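Local atomic coordinates of 1-deoxy-D-xylulose 5-phosphate reductoisomerase (Moraxella catarrhalis, PDB entry 4ZQG), a protein that converts 1-deoxy-D-xylulose 5-phosphate to 2-C-methyl-D-erythritol 4-phosphate with a nicotinamide cofactor and a divalent metal, a step of the MEP pathway that fosmidomycin blocks. Residues D45-L50 with A67-K72; A104-A109 with N128-V133; D154-A159 with G233-E238. All blocks are in the same frame, centred on the assembly; numbering follows the deposited sequence. Where two conformers were deposited one is given.

Contact 1. Residues D45-L50 with A67-K72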
loop_
_atom_site.group_PDB
_atom_site.type_symbol
_atom_site.label_atom_id
_atom_site.label_comp_id
_atom_site.label_asym_id
_atom_site.label_seq_id
_atom_site.Cartn_x
_atom_site.Cartn_y
_atom_site.Cartn_z
ATOM N N ASP A 45 -14.627 23.343 31.106
ATOM C CA ASP A 45 -14.461 22.266 32.070
ATOM C C ASP A 45 -13.601 21.102 31.538
ATOM O O ASP A 45 -12.785 20.545 32.279
ATOM C CB ASP A 45 -15.821 21.773 32.530
ATOM C CG ASP A 45 -16.556 22.794 33.405
ATOM O OD1 ASP A 45 -15.956 23.819 33.843
ATOM O OD2 ASP A 45 -17.749 22.536 33.665
ATOM N N LYS A 46 -13.751 20.759 30.250
ATOM C CA LYS A 46 -13.000 19.676 29.682
ATOM C C LYS A 46 -11.550 20.073 29.571
ATOM O O LYS A 46 -10.648 19.351 30.007
ATOM C CB LYS A 46 -13.569 19.258 28.357
ATOM C CG LYS A 46 -12.980 17.943 27.902
ATOM C CD LYS A 46 -13.452 17.598 26.502
ATOM C CE LYS A 46 -12.827 16.306 26.044
ATOM N NZ LYS A 46 -13.335 16.037 24.694
ATOM N N LEU A 47 -11.320 21.268 29.080
ATOM C CA LEU A 47 -9.966 21.813 29.115
ATOM C C LEU A 47 -9.361 21.828 30.540
ATOM O O LEU A 47 -8.242 21.368 30.748
ATOM C CB LEU A 47 -9.950 23.204 28.526
ATOM C CG LEU A 47 -8.562 23.703 28.224
ATOM C CD1 LEU A 47 -7.731 22.742 27.357
ATOM C CD2 LEU A 47 -8.747 25.032 27.529
ATOM N N LEU A 48 -10.120 22.254 31.526
ATOM C CA LEU A 48 -9.643 22.130 32.874
ATOM C C LEU A 48 -9.294 20.706 33.249
ATOM O O LEU A 48 -8.189 20.468 33.765
ATOM C CB LEU A 48 -10.660 22.699 33.889
ATOM C CG LEU A 48 -10.125 22.754 35.329
ATOM C CD1 LEU A 48 -9.135 23.888 35.474
ATOM C CD2 LEU A 48 -11.223 22.899 36.359
ATOM N N ALA A 49 -10.231 19.764 33.037
ATOM C CA ALA A 49 -9.976 18.344 33.358
ATOM C C ALA A 49 -8.679 17.842 32.690
ATOM O O ALA A 49 -7.894 17.110 33.325
ATOM C CB ALA A 49 -11.151 17.484 32.965
ATOM N N LEU A 50 -8.445 18.247 31.434
ATOM C CA LEU A 50 -7.199 17.903 30.745
ATOM C C LEU A 50 -5.978 18.550 31.388
ATOM O O LEU A 50 -4.971 17.925 31.620
ATOM C CB LEU A 50 -7.264 18.281 29.236
ATOM C CG LEU A 50 -8.362 17.591 28.379
ATOM C CD1 LEU A 50 -8.251 17.986 26.915
ATOM C CD2 LEU A 50 -8.311 16.095 28.520
ATOM N N ALA A 67 -11.150 34.576 31.822
ATOM C CA ALA A 67 -11.284 34.903 33.245
ATOM C C ALA A 67 -11.779 33.702 34.017
ATOM O O ALA A 67 -11.166 33.295 34.984
ATOM C CB ALA A 67 -12.210 36.096 33.455
ATOM N N GLN A 68 -12.876 33.111 33.558
ATOM C CA GLN A 68 -13.453 31.950 34.234
ATOM C C GLN A 68 -12.432 30.817 34.364
ATOM O O GLN A 68 -12.326 30.173 35.389
ATOM C CB GLN A 68 -14.693 31.486 33.486
ATOM C CG GLN A 68 -15.262 30.137 33.919
ATOM C CD GLN A 68 -16.159 29.537 32.829
ATOM O OE1 GLN A 68 -16.447 28.343 32.825
ATOM N NE2 GLN A 68 -16.555 30.366 31.862
ATOM N N LEU A 69 -11.662 30.591 33.324
ATOM C CA LEU A 69 -10.776 29.459 33.319
ATOM C C LEU A 69 -9.591 29.741 34.201
ATOM O O LEU A 69 -9.102 28.825 34.835
ATOM C CB LEU A 69 -10.340 29.138 31.873
ATOM C CG LEU A 69 -9.832 27.768 31.389
ATOM C CD1 LEU A 69 -8.392 27.849 30.916
ATOM C CD2 LEU A 69 -9.977 26.619 32.385
ATOM N N SER A 70 -9.140 31.003 34.233
ATOM C CA SER A 70 -8.025 31.405 35.096
ATOM C C SER A 70 -8.348 31.212 36.569
ATOM O O SER A 70 -7.489 30.761 37.324
ATOM C CB SER A 70 -7.600 32.858 34.865
ATOM O OG SER A 70 -7.191 33.069 33.509
ATOM N N GLN A 71 -9.571 31.534 36.966
ATOM C CA GLN A 71 -9.995 31.305 38.342
ATOM C C GLN A 71 -9.896 29.828 38.681
ATOM O O GLN A 71 -9.342 29.455 39.712
ATOM C CB GLN A 71 -11.429 31.764 38.569
ATOM C CG GLN A 71 -11.773 31.784 40.038
ATOM C CD GLN A 71 -10.756 32.600 40.826
ATOM O OE1 GLN A 71 -10.622 33.816 40.630
ATOM N NE2 GLN A 71 -10.011 31.929 41.690
ATOM N N LYS A 72 -10.436 28.997 37.791
ATOM C CA LYS A 72 -10.537 27.583 38.016
ATOM C C LYS A 72 -9.204 26.873 38.048
ATOM O O LYS A 72 -9.030 25.863 38.743
ATOM C CB LYS A 72 -11.470 26.967 36.978
ATOM C CG LYS A 72 -12.927 27.311 37.231
ATOM C CD LYS A 72 -13.834 26.740 36.152
ATOM C CE LYS A 72 -15.238 27.352 36.236
ATOM N NZ LYS A 72 -16.223 26.730 35.303
#

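Contact 2. Residues A104-A109 with N128-V133. With NAD (nicotinamide-adenine-dinucleotide), chain C.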
loop_
_atom_site.group_PDB
_atom_site.type_symbol
_atom_site.label_atom_id
_atom_site.label_comp_id
_atom_site.label_asym_id
_atom_site.label_seq_id
_atom_site.Cartn_x
_atom_site.Cartn_y
_atom_site.Cartn_z
ATOM N N ALA A 104 -5.380 20.994 15.137
ATOM C CA ALA A 104 -6.745 20.418 15.047
ATOM C C ALA A 104 -7.850 21.382 15.340
ATOM O O ALA A 104 -8.914 20.948 15.728
ATOM C CB ALA A 104 -6.902 19.189 15.938
ATOM N N ILE A 105 -7.601 22.673 15.138
ATOM C CA ILE A 105 -8.653 23.669 15.212
ATOM C C ILE A 105 -9.464 23.519 13.967
ATOM O O ILE A 105 -8.901 23.467 12.935
ATOM C CB ILE A 105 -8.122 25.119 15.152
ATOM C CG1 ILE A 105 -7.114 25.468 16.277
ATOM C CG2 ILE A 105 -9.285 26.103 15.187
ATOM C CD1 ILE A 105 -7.314 24.721 17.547
ATOM N N VAL A 106 -10.779 23.504 14.043
ATOM C CA VAL A 106 -11.597 23.394 12.828
ATOM C C VAL A 106 -11.725 24.733 12.095
ATOM O O VAL A 106 -11.724 25.799 12.689
ATOM C CB VAL A 106 -13.008 22.832 13.123
ATOM C CG1 VAL A 106 -13.819 23.790 13.971
ATOM C CG2 VAL A 106 -13.763 22.554 11.837
ATOM N N GLY A 107 -11.803 24.643 10.770
ATOM C CA GLY A 107 -12.120 25.774 9.898
ATOM C C GLY A 107 -10.989 26.761 9.726
ATOM O O GLY A 107 -9.823 26.440 9.958
ATOM N N ALA A 108 -11.363 27.983 9.352
ATOM C CA ALA A 108 -10.425 29.063 9.125
ATOM C C ALA A 108 -9.824 29.507 10.436
ATOM O O ALA A 108 -8.708 30.006 10.477
ATOM C CB ALA A 108 -11.126 30.222 8.461
ATOM N N ALA A 109 -10.548 29.299 11.523
ATOM C CA ALA A 109 -10.026 29.683 12.825
ATOM C C ALA A 109 -8.630 29.085 13.103
ATOM O O ALA A 109 -7.906 29.595 13.931
ATOM C CB ALA A 109 -11.015 29.292 13.910
ATOM N N ASN A 128 -6.458 19.874 10.548
ATOM C CA ASN A 128 -7.096 21.080 10.061
ATOM C C ASN A 128 -6.827 21.367 8.574
ATOM O O ASN A 128 -5.853 22.060 8.209
ATOM C CB ASN A 128 -6.568 22.208 10.934
ATOM C CG ASN A 128 -7.033 23.528 10.496
ATOM O OD1 ASN A 128 -6.256 24.477 10.484
ATOM N ND2 ASN A 128 -8.306 23.623 10.131
ATOM N N LYS A 129 -7.724 20.860 7.746
ATOM C CA LYS A 129 -7.564 20.904 6.261
ATOM C C LYS A 129 -7.964 22.265 5.677
ATOM O O LYS A 129 -7.405 22.685 4.661
ATOM C CB LYS A 129 -8.388 19.795 5.579
ATOM C CG LYS A 129 -9.897 19.956 5.805
ATOM C CD LYS A 129 -10.676 18.767 5.292
ATOM C CE LYS A 129 -10.251 17.490 5.966
ATOM N NZ LYS A 129 -11.313 16.458 5.787
ATOM N N GLU A 130 -8.907 22.946 6.322
ATOM C CA GLU A 130 -9.251 24.293 5.934
ATOM C C GLU A 130 -8.016 25.222 5.897
ATOM O O GLU A 130 -7.960 26.157 5.115
ATOM C CB GLU A 130 -10.377 24.835 6.815
ATOM C CG GLU A 130 -11.663 23.977 6.785
ATOM C CD GLU A 130 -11.716 22.841 7.844
ATOM O OE1 GLU A 130 -10.653 22.449 8.394
ATOM O OE2 GLU A 130 -12.823 22.304 8.135
ATOM N N SER A 131 -6.990 24.936 6.681
ATOM C CA SER A 131 -5.748 25.705 6.561
ATOM C C SER A 131 -5.066 25.666 5.184
ATOM O O SER A 131 -4.554 26.655 4.695
ATOM C CB SER A 131 -4.756 25.219 7.596
ATOM O OG SER A 131 -4.951 25.961 8.780
ATOM N N LEU A 132 -5.026 24.491 4.593
ATOM C CA LEU A 132 -4.422 24.302 3.301
ATOM C C LEU A 132 -5.363 24.717 2.150
ATOM O O LEU A 132 -4.894 25.299 1.173
ATOM C CB LEU A 132 -3.946 22.846 3.168
ATOM C CG LEU A 132 -2.429 22.608 3.152
ATOM C CD1 LEU A 132 -1.568 23.530 3.988
ATOM C CD2 LEU A 132 -2.179 21.198 3.596
ATOM N N VAL A 133 -6.664 24.468 2.268
ATOM C CA VAL A 133 -7.626 24.913 1.273
ATOM C C VAL A 133 -7.602 26.425 1.130
ATOM O O VAL A 133 -7.864 26.963 0.067
ATOM C CB VAL A 133 -9.058 24.530 1.660
ATOM C CG1 VAL A 133 -10.081 25.171 0.758
ATOM C CG2 VAL A 133 -9.256 23.034 1.651
HETATM P PA NAD C . -14.274 19.418 16.476
HETATM O O1A NAD C . -15.394 20.306 16.051
HETATM O O2A NAD C . -14.541 18.088 17.147
HETATM O O5B NAD C . -13.162 20.219 17.333
HETATM C C5B NAD C . -12.570 21.440 16.921
HETATM C C4B NAD C . -11.533 21.926 17.948
HETATM O O4B NAD C . -11.138 23.253 17.555
HETATM C C3B NAD C . -12.072 22.009 19.382
HETATM O O3B NAD C . -11.080 21.658 20.351
HETATM C C2B NAD C . -12.447 23.475 19.526
HETATM O O2B NAD C . -12.211 23.995 20.833
HETATM C C1B NAD C . -11.559 24.209 18.527
HETATM N N9A NAD C . -12.273 25.364 17.906
HETATM C C8A NAD C . -13.497 25.328 17.350
HETATM N N7A NAD C . -13.864 26.547 16.887
HETATM C C5A NAD C . -12.869 27.395 17.148
HETATM C C6A NAD C . -12.669 28.842 16.911
HETATM N N6A NAD C . -13.634 29.585 16.281
HETATM N N1A NAD C . -11.497 29.345 17.350
HETATM C C2A NAD C . -10.561 28.588 17.996
HETATM N N3A NAD C . -10.681 27.266 18.255
HETATM C C4A NAD C . -11.813 26.628 17.843
HETATM O O3 NAD C . -13.400 19.176 15.136
HETATM P PN NAD C . -12.774 17.812 14.548
HETATM O O1N NAD C . -13.950 17.051 13.975
HETATM O O2N NAD C . -11.799 17.269 15.566
HETATM O O5D NAD C . -11.954 18.487 13.342
HETATM C C5D NAD C . -10.673 19.088 13.544
HETATM C C4D NAD C . -9.973 19.298 12.200
HETATM O O4D NAD C . -9.403 18.086 11.700
HETATM C C3D NAD C . -10.960 19.780 11.152
HETATM O O3D NAD C . -10.264 20.691 10.308
HETATM C C2D NAD C . -11.382 18.522 10.426
HETATM O O2D NAD C . -11.862 18.815 9.106
HETATM C C1D NAD C . -10.096 17.691 10.497
HETATM N N1N NAD C . -10.359 16.244 10.488
HETATM C C2N NAD C . -11.081 15.658 11.476
HETATM C C3N NAD C . -11.360 14.275 11.447
HETATM C C7N NAD C . -12.135 13.580 12.537
HETATM O O7N NAD C . -12.102 12.365 12.620
HETATM N N7N NAD C . -12.838 14.289 13.418
HETATM C C4N NAD C . -10.875 13.524 10.388
HETATM C C5N NAD C . -10.135 14.152 9.418
HETATM C C6N NAD C . -9.883 15.512 9.469
HETATM O O HOH W 1 -5.394 23.879 13.670
#

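Contact 3. Residues D154-A159 with G233-E238. With MG (magnesium ion), chain D; FOM (3-[formyl(hydroxy)amino]propylphosphonic acid), chain E; NAD (nicotinamide-adenine-dinucleotide), chain C.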
loop_
_atom_site.group_PDB
_atom_site.type_symbol
_atom_site.label_atom_id
_atom_site.label_comp_id
_atom_site.label_asym_id
_atom_site.label_seq_id
_atom_site.Cartn_x
_atom_site.Cartn_y
_atom_site.Cartn_z
ATOM N N ASP A 154 -5.080 13.753 8.401
ATOM C CA ASP A 154 -6.248 13.386 7.639
ATOM C C ASP A 154 -6.029 11.970 7.015
ATOM O O ASP A 154 -4.959 11.668 6.477
ATOM C CB ASP A 154 -6.550 14.458 6.580
ATOM C CG ASP A 154 -8.006 14.430 6.163
ATOM O OD1 ASP A 154 -8.634 13.432 6.517
ATOM O OD2 ASP A 154 -8.527 15.384 5.549
ATOM N N SER A 155 -7.034 11.111 7.133
ATOM C CA SER A 155 -6.913 9.690 6.780
ATOM C C SER A 155 -6.397 9.451 5.366
ATOM O O SER A 155 -5.342 8.824 5.158
ATOM C CB SER A 155 -8.269 9.000 6.922
ATOM O OG SER A 155 -8.114 7.598 7.068
ATOM N N GLU A 156 -7.108 10.027 4.406
ATOM C CA GLU A 156 -6.750 9.904 3.008
ATOM C C GLU A 156 -5.341 10.392 2.748
ATOM O O GLU A 156 -4.559 9.717 2.089
ATOM C CB GLU A 156 -7.741 10.631 2.125
ATOM C CG GLU A 156 -9.189 10.161 2.308
ATOM C CD GLU A 156 -9.871 10.753 3.519
ATOM O OE1 GLU A 156 -11.061 10.457 3.768
ATOM O OE2 GLU A 156 -9.186 11.527 4.208
ATOM N N HIS A 157 -4.984 11.534 3.301
ATOM C CA HIS A 157 -3.669 12.085 3.048
ATOM C C HIS A 157 -2.600 11.308 3.771
ATOM O O HIS A 157 -1.467 11.204 3.288
ATOM C CB HIS A 157 -3.639 13.545 3.450
ATOM C CG HIS A 157 -4.678 14.333 2.748
ATOM N ND1 HIS A 157 -6.005 14.258 3.087
ATOM C CD2 HIS A 157 -4.617 15.086 1.629
ATOM C CE1 HIS A 157 -6.713 14.992 2.248
ATOM N NE2 HIS A 157 -5.894 15.501 1.352
ATOM N N ASN A 158 -2.948 10.770 4.944
ATOM C CA ASN A 158 -2.009 9.992 5.671
ATOM C C ASN A 158 -1.761 8.711 4.889
ATOM O O ASN A 158 -0.591 8.333 4.700
ATOM C CB ASN A 158 -2.469 9.692 7.091
ATOM C CG ASN A 158 -1.433 8.903 7.852
ATOM O OD1 ASN A 158 -1.480 7.673 7.890
ATOM N ND2 ASN A 158 -0.448 9.608 8.397
ATOM N N ALA A 159 -2.839 8.086 4.395
ATOM C CA ALA A 159 -2.714 6.902 3.505
ATOM C C ALA A 159 -1.792 7.141 2.329
ATOM O O ALA A 159 -0.791 6.468 2.175
ATOM C CB ALA A 159 -4.055 6.479 2.987
ATOM N N GLY A 233 -14.027 17.268 -1.695
ATOM C CA GLY A 233 -13.667 18.490 -2.406
ATOM C C GLY A 233 -12.494 19.151 -1.767
ATOM O O GLY A 233 -11.535 19.530 -2.407
ATOM N N LEU A 234 -12.587 19.293 -0.465
ATOM C CA LEU A 234 -11.597 20.045 0.293
ATOM C C LEU A 234 -10.339 19.224 0.364
ATOM O O LEU A 234 -9.233 19.750 0.342
ATOM C CB LEU A 234 -12.119 20.304 1.715
ATOM C CG LEU A 234 -13.330 21.241 1.810
ATOM C CD1 LEU A 234 -13.778 21.281 3.244
ATOM C CD2 LEU A 234 -13.019 22.660 1.346
ATOM N N GLU A 235 -10.543 17.920 0.516
ATOM C CA GLU A 235 -9.449 16.986 0.572
ATOM C C GLU A 235 -8.681 16.984 -0.746
ATOM O O GLU A 235 -7.446 16.891 -0.765
ATOM C CB GLU A 235 -9.965 15.608 0.954
ATOM C CG GLU A 235 -10.188 15.547 2.460
ATOM C CD GLU A 235 -10.772 14.264 2.914
ATOM O OE1 GLU A 235 -11.032 13.369 2.082
ATOM O OE2 GLU A 235 -10.999 14.180 4.100
ATOM N N LEU A 236 -9.428 17.168 -1.822
ATOM C CA LEU A 236 -8.837 17.317 -3.145
ATOM C C LEU A 236 -7.883 18.521 -3.177
ATOM O O LEU A 236 -6.722 18.391 -3.632
ATOM C CB LEU A 236 -9.940 17.363 -4.221
ATOM C CG LEU A 236 -9.572 17.848 -5.591
ATOM C CD1 LEU A 236 -8.491 16.933 -6.126
ATOM C CD2 LEU A 236 -10.774 17.795 -6.513
ATOM N N ILE A 237 -8.323 19.669 -2.665
ATOM C CA ILE A 237 -7.455 20.818 -2.659
ATOM C C ILE A 237 -6.301 20.649 -1.688
ATOM O O ILE A 237 -5.167 21.006 -2.015
ATOM C CB ILE A 237 -8.246 22.079 -2.370
ATOM C CG1 ILE A 237 -9.221 22.330 -3.513
ATOM C CG2 ILE A 237 -7.322 23.268 -2.180
ATOM C CD1 ILE A 237 -10.517 22.969 -3.054
ATOM N N GLU A 238 -6.569 20.085 -0.504
ATOM C CA GLU A 238 -5.513 19.728 0.474
ATOM C C GLU A 238 -4.432 18.884 -0.178
ATOM O O GLU A 238 -3.242 19.173 -0.020
ATOM C CB GLU A 238 -6.100 18.983 1.710
ATOM C CG GLU A 238 -5.095 18.625 2.848
ATOM C CD GLU A 238 -5.724 17.931 4.098
ATOM O OE1 GLU A 238 -5.269 18.204 5.249
ATOM O OE2 GLU A 238 -6.656 17.088 3.950
HETATM MG MG MG D . -10.370 12.724 5.550
HETATM O O2 FOM E . -12.325 12.763 6.403
HETATM N N1 FOM E . -12.433 11.566 7.080
HETATM C C1 FOM E . -11.407 10.931 7.477
HETATM O O1 FOM E . -10.285 11.351 7.251
HETATM C C2 FOM E . -13.799 11.075 7.233
HETATM C C3 FOM E . -14.163 10.900 5.757
HETATM C C4 FOM E . -15.622 10.596 5.567
HETATM P PA1 FOM E . -15.850 10.581 3.802
HETATM O OP1 FOM E . -15.004 9.352 3.240
HETATM O OP2 FOM E . -15.192 11.747 3.212
HETATM O OP3 FOM E . -17.399 10.497 3.311
HETATM P PA NAD C . -14.274 19.418 16.476
HETATM O O1A NAD C . -15.394 20.306 16.051
HETATM O O2A NAD C . -14.541 18.088 17.147
HETATM O O5B NAD C . -13.162 20.219 17.333
HETATM C C5B NAD C . -12.570 21.440 16.921
HETATM C C4B NAD C . -11.533 21.926 17.948
HETATM O O4B NAD C . -11.138 23.253 17.555
HETATM C C3B NAD C . -12.072 22.009 19.382
HETATM O O3B NAD C . -11.080 21.658 20.351
HETATM C C2B NAD C . -12.447 23.475 19.526
HETATM O O2B NAD C . -12.211 23.995 20.833
HETATM C C1B NAD C . -11.559 24.209 18.527
HETATM N N9A NAD C . -12.273 25.364 17.906
HETATM C C8A NAD C . -13.497 25.328 17.350
HETATM N N7A NAD C . -13.864 26.547 16.887
HETATM C C5A NAD C . -12.869 27.395 17.148
HETATM C C6A NAD C . -12.669 28.842 16.911
HETATM N N6A NAD C . -13.634 29.585 16.281
HETATM N N1A NAD C . -11.497 29.345 17.350
HETATM C C2A NAD C . -10.561 28.588 17.996
HETATM N N3A NAD C . -10.681 27.266 18.255
HETATM C C4A NAD C . -11.813 26.628 17.843
HETATM O O3 NAD C . -13.400 19.176 15.136
HETATM P PN NAD C . -12.774 17.812 14.548
HETATM O O1N NAD C . -13.950 17.051 13.975
HETATM O O2N NAD C . -11.799 17.269 15.566
HETATM O O5D NAD C . -11.954 18.487 13.342
HETATM C C5D NAD C . -10.673 19.088 13.544
HETATM C C4D NAD C . -9.973 19.298 12.200
HETATM O O4D NAD C . -9.403 18.086 11.700
HETATM C C3D NAD C . -10.960 19.780 11.152
HETATM O O3D NAD C . -10.264 20.691 10.308
HETATM C C2D NAD C . -11.382 18.522 10.426
HETATM O O2D NAD C . -11.862 18.815 9.106
HETATM C C1D NAD C . -10.096 17.691 10.497
HETATM N N1N NAD C . -10.359 16.244 10.488
HETATM C C2N NAD C . -11.081 15.658 11.476
HETATM C C3N NAD C . -11.360 14.275 11.447
HETATM C C7N NAD C . -12.135 13.580 12.537
HETATM O O7N NAD C . -12.102 12.365 12.620
HETATM N N7N NAD C . -12.838 14.289 13.418
HETATM C C4N NAD C . -10.875 13.524 10.388
HETATM C C5N NAD C . -10.135 14.152 9.418
HETATM C C6N NAD C . -9.883 15.512 9.469
#

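Contact 1. Residues D45-L50 with A67-K72
Leu-48 lays its two methyl branches against the last turn of 67-72: CD1 sits 3.8 Å from the backbone O of Lys-72, while CD2 meets the CB of Lys-72 at 4.1 Å, the two side chains running roughly at right angles. CD1 also reaches CD2 of Leu-69 at 4.2 Å. The torsion that sets Leu-48 CG anti to the backbone N (chi1 -173°) sends both methyls across the gap. Deeper in, Leu-47 CD2 makes a looser contact with CD1 of Leu-69, and these two buried leucines also reach the sheet, Leu-47 at Leu-38 and Leu-69 at Ile-82. Toward the solvent side, Lys-72 runs out as an extended chain and brings NZ to OD1 of Asp-45 at 3.3 Å; Asp-45 has two conformers, and this salt bridge, present in the one described, is weak and doubtful. The same NZ gives a shorter bond to OE1 of Gln-68, 3.0 Å, from one turn earlier in its own helix, which helps to fix where the ammonium points. The short segments lie 10.6 Å apart and cross at -32°. Two neighbouring helices running in the same general direction beside a parallel sheet are characteristic of the Rossmann-like nucleotide-binding domain.

Contact 2. Residues A104-A109 with N128-V133
This is a buried contact in the Rossmann-like domain, between the loop after strand 100-103 and the turn that leads into helix 130-146, and both line the NAD pocket. Its polar centre is the amide of Asn-128. ND2 donates to O of Gly-107 at 3.2 Å, with an N-H...O angle of 157°, and lies in that carbonyl's plane on a lone pair. Having CG anti to the backbone N (chi1 175°) carries the amide across to the loop, where ND2 also comes close to O of Ile-105, though at an angle too poor for a bond. The other end of the amide accepts from OG of Ser-131 at 2.6 Å, the hydroxyl standing above the carbonyl plane. A water accepts from N of Ile-105 and donates weakly to OD1 of Asn-128, adding a second link between the two segments.

Glu-130 covers Gly-107 from the helix side: its CB packs on the glycine carbonyl carbon at 3.5 Å and its CG on the glycine CA. A bend at chi2 (89°) turns the carboxylate back toward the cofactor, and OE1 accepts from ribose O3D of NAD at 2.6 Å. A weak bond from ND2 of Asn-128 reaches the same OE1. Apolar groups of the loop meet the adenosine half: CG2 of Ile-105 lies against the adenine, CG1 of Val-106 approaches C8A at 3.7 Å, and CB of Ala-109 touches C6A at 3.5 Å. One short stretch of loop thus gives the adenosine a largely apolar wall, while Glu-130 supplies a carboxylate acceptor for the nicotinamide ribose; the bond between Asn-128 and Gly-107 ties these two halves of the pocket together.

Contact 3. Residues D154-A159 with G233-E238
The magnesium ion is gripped by three carboxylate oxygens, Asp-154 OD1, Glu-156 OE2 and Glu-235 OE2, each 2.1 Å away, and is chelated by O1 and O2 of fosmidomycin. This is the metal site of the reductoisomerase, built where the start of helix 155-162 meets helix 230-243, the short segments crossing at -35°. Asp-154 and Glu-235 approach at about a right angle, their carboxylate planes 74° apart, and each turns one oxygen to the metal. The bend of Glu-156 at chi2 (80°) curls its carboxylate back to the same ion. Lys-129 pairs with Asp-154 and Lys-232 with Glu-156 and Glu-235; together with the metal they probably offset the gathered negative charge. N of Ser-155 also donates to O1 of fosmidomycin at 3.3 Å, adding a backbone hold on the inhibitor at the helix start. Farther from the inhibitor, His-157 bridges the helices, with CG of Glu-238 packed over one ring face as a CH-pi contact, 3.9 Å from the centroid; the carboxylate position beyond it is doubtful. At the ring edge NE2 of His-157 donates to the backbone O of Glu-235 at 3.0 Å, the acceptor lying almost in the ring plane.

How the contacts relate
Contacts 2 and 3 adjoin at the active site, their centres 12 Å apart, and both touch NAD. Lys-129 of contact 2 joins them directly: its NZ lies 2.9 Å from Glu-235 OE2 and 3.0 Å from Asp-154 OD2, tying segment 128-133, which lines the cofactor pocket, to two metal ligands. Val-133 adds packing on helix 230-243, its CG2 3.5 Å from Leu-234 O. NAD spans the pair, with its adenosine and nicotinamide ribose beside contact 2 and its nicotinamide ring near Asp-154 and the inhibitor. Contact 1 belongs to the same nucleotide-binding domain as contact 2 but is peripheral, its centre about 24 Å from that of contact 2 and about 34 Å from that of contact 3.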